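Local atomic coordinates of outer membrane porin protein 32 (Delftia acidovorans, PDB entry 2FGQ), a protein that forms anion-selective channels across the bacterial outer membrane as a homotrimeric porin, here with malate bound in the pore. Residues Val10-Ala15 against Tyr27-Ser32. Sequence-based numbering, arbitrary orientation.
With CA (calcium ion), chain C.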
loop_
_atom_site.group_PDB
_atom_site.type_symbol
_atom_site.label_atom_id
_atom_site.label_comp_id
_atom_site.label_asym_id
_atom_site.label_seq_id
_atom_site.Cartn_x
_atom_site.Cartn_y
_atom_site.Cartn_z
ATOM N N VAL A 10 -14.544 5.330 -7.195
ATOM C CA VAL A 10 -13.563 6.123 -7.930
ATOM C C VAL A 10 -14.290 7.394 -8.412
ATOM O O VAL A 10 -15.228 7.324 -9.210
ATOM C CB VAL A 10 -12.907 5.387 -9.110
ATOM C CG1 VAL A 10 -11.853 6.271 -9.710
ATOM C CG2 VAL A 10 -12.304 4.087 -8.660
ATOM N N ASP A 11 -13.846 8.516 -7.895
ATOM C CA ASP A 11 -14.404 9.834 -8.202
ATOM C C ASP A 11 -13.219 10.669 -8.686
ATOM O O ASP A 11 -12.279 10.947 -7.927
ATOM C CB ASP A 11 -15.061 10.427 -6.957
ATOM C CG ASP A 11 -15.572 11.819 -7.159
ATOM O OD1 ASP A 11 -14.916 12.619 -7.885
ATOM O OD2 ASP A 11 -16.609 12.196 -6.563
ATOM N N THR A 12 -13.245 10.997 -9.981
ATOM C CA THR A 12 -12.169 11.734 -10.633
ATOM C C THR A 12 -12.780 12.855 -11.447
ATOM O O THR A 12 -13.859 12.702 -12.025
ATOM C CB THR A 12 -11.318 10.763 -11.470
ATOM O OG1 THR A 12 -10.759 9.795 -10.591
ATOM C CG2 THR A 12 -10.116 11.420 -12.108
ATOM N N ASN A 13 -12.073 13.977 -11.469
ATOM C CA ASN A 13 -12.625 15.204 -12.044
ATOM C C ASN A 13 -11.568 15.999 -12.806
ATOM O O ASN A 13 -10.376 15.767 -12.703
ATOM C CB ASN A 13 -13.302 16.106 -10.963
ATOM C CG ASN A 13 -12.369 16.408 -9.780
ATOM O OD1 ASN A 13 -11.269 16.966 -9.970
ATOM N ND2 ASN A 13 -12.803 16.067 -8.552
ATOM N N VAL A 14 -12.046 16.967 -13.568
ATOM C CA VAL A 14 -11.241 18.100 -13.968
ATOM C C VAL A 14 -11.607 19.260 -13.034
ATOM O O VAL A 14 -12.758 19.432 -12.663
ATOM C CB VAL A 14 -11.446 18.455 -15.460
ATOM C CG1 VAL A 14 -10.746 19.715 -15.807
ATOM C CG2 VAL A 14 -10.940 17.322 -16.340
ATOM N N ALA A 15 -10.603 20.028 -12.670
ATOM C CA ALA A 15 -10.806 21.141 -11.780
ATOM C C ALA A 15 -9.956 22.344 -12.146
ATOM O O ALA A 15 -8.936 22.227 -12.794
ATOM C CB ALA A 15 -10.603 20.744 -10.300
ATOM N N TYR A 27 -5.178 24.418 -13.162
ATOM C CA TYR A 27 -6.190 23.473 -13.552
ATOM C C TYR A 27 -5.573 22.118 -13.770
ATOM O O TYR A 27 -4.359 21.982 -13.928
ATOM C CB TYR A 27 -6.934 23.984 -14.749
ATOM C CG TYR A 27 -6.038 24.157 -15.925
ATOM C CD1 TYR A 27 -5.863 23.136 -16.807
ATOM C CD2 TYR A 27 -5.341 25.349 -16.127
ATOM C CE1 TYR A 27 -5.025 23.267 -17.903
ATOM C CE2 TYR A 27 -4.445 25.473 -17.222
ATOM C CZ TYR A 27 -4.309 24.421 -18.098
ATOM O OH TYR A 27 -3.473 24.497 -19.210
ATOM N N GLY A 28 -6.405 21.102 -13.736
ATOM C CA GLY A 28 -5.844 19.765 -13.708
ATOM C C GLY A 28 -6.852 18.670 -13.578
ATOM O O GLY A 28 -8.061 18.900 -13.657
ATOM N N LEU A 29 -6.330 17.463 -13.347
ATOM C CA LEU A 29 -7.149 16.289 -13.094
ATOM C C LEU A 29 -7.066 16.075 -11.584
ATOM O O LEU A 29 -5.981 15.886 -11.067
ATOM C CB LEU A 29 -6.648 15.061 -13.861
ATOM C CG LEU A 29 -7.684 13.921 -13.903
ATOM C CD1 LEU A 29 -8.736 14.239 -14.959
ATOM C CD2 LEU A 29 -7.038 12.592 -14.125
ATOM N N GLY A 30 -8.179 16.110 -10.904
ATOM C CA GLY A 30 -8.244 15.891 -9.480
ATOM C C GLY A 30 -9.199 14.777 -9.119
ATOM O O GLY A 30 -9.627 13.987 -9.942
ATOM N N THR A 31 -9.495 14.674 -7.826
ATOM C CA THR A 31 -10.295 13.577 -7.311
ATOM C C THR A 31 -11.310 14.008 -6.297
ATOM O O THR A 31 -11.206 15.096 -5.694
ATOM C CB THR A 31 -9.385 12.479 -6.684
ATOM O OG1 THR A 31 -8.677 13.008 -5.534
ATOM C CG2 THR A 31 -8.367 11.936 -7.692
ATOM N N SER A 32 -12.300 13.135 -6.088
ATOM C CA SER A 32 -13.094 13.171 -4.879
ATOM C C SER A 32 -13.887 14.474 -4.736
ATOM O O SER A 32 -13.946 15.085 -3.663
ATOM C CB SER A 32 -12.180 12.870 -3.691
ATOM O OG SER A 32 -11.677 11.551 -3.772
HETATM CA CA CA C . -3.729 15.944 -10.287
HETATM O O HOH W 1 -1.760 15.363 -8.926
#
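The N13 amide lies over the G30-T31 peptide, tilted about 30° from its plane, with OD1 3.1 Å from G30 C. CG sits between the backbone N and the carbonyl carbon (chi1 53°), which folds the amide over the neighbouring strand; OD1 stands 3.2 Å from G30 CA, a closeness glycine permits. This is the close-packed part of the pairing of strands 4-17 and 26-48 in the 16-stranded porin barrel, remote from their connection; N13 and G30 exchange two backbone hydrogen bonds and S32 N reaches D11 O at 2.9 Å. With CG swung opposite the backbone N (chi1 176°), the D11 carboxylate passes S32; OD2 accepts the amides of A34 and S35, OD1 that of G33 and the hydroxyl of Y289, which also bonds N13 ND2. Replacing D11 with an alanine would probably leave these amides and Y289 without their acceptor and let the segment after S32 shift. Toward Y27 the A15-G28 backbone stays doubly bonded, but side-chain contact thins to V14 CG2 on L29 CD1 (4.0 Å), and the Y27 ring is exposed. L29 O binds calcium at 2.4 Å, with water, D64, G309 and, from a neighbouring subunit, N136 and E158. Four bonds to one carboxylate thus tether the break in strand 26-48 near the malate, while a carbonyl links subunits through calcium.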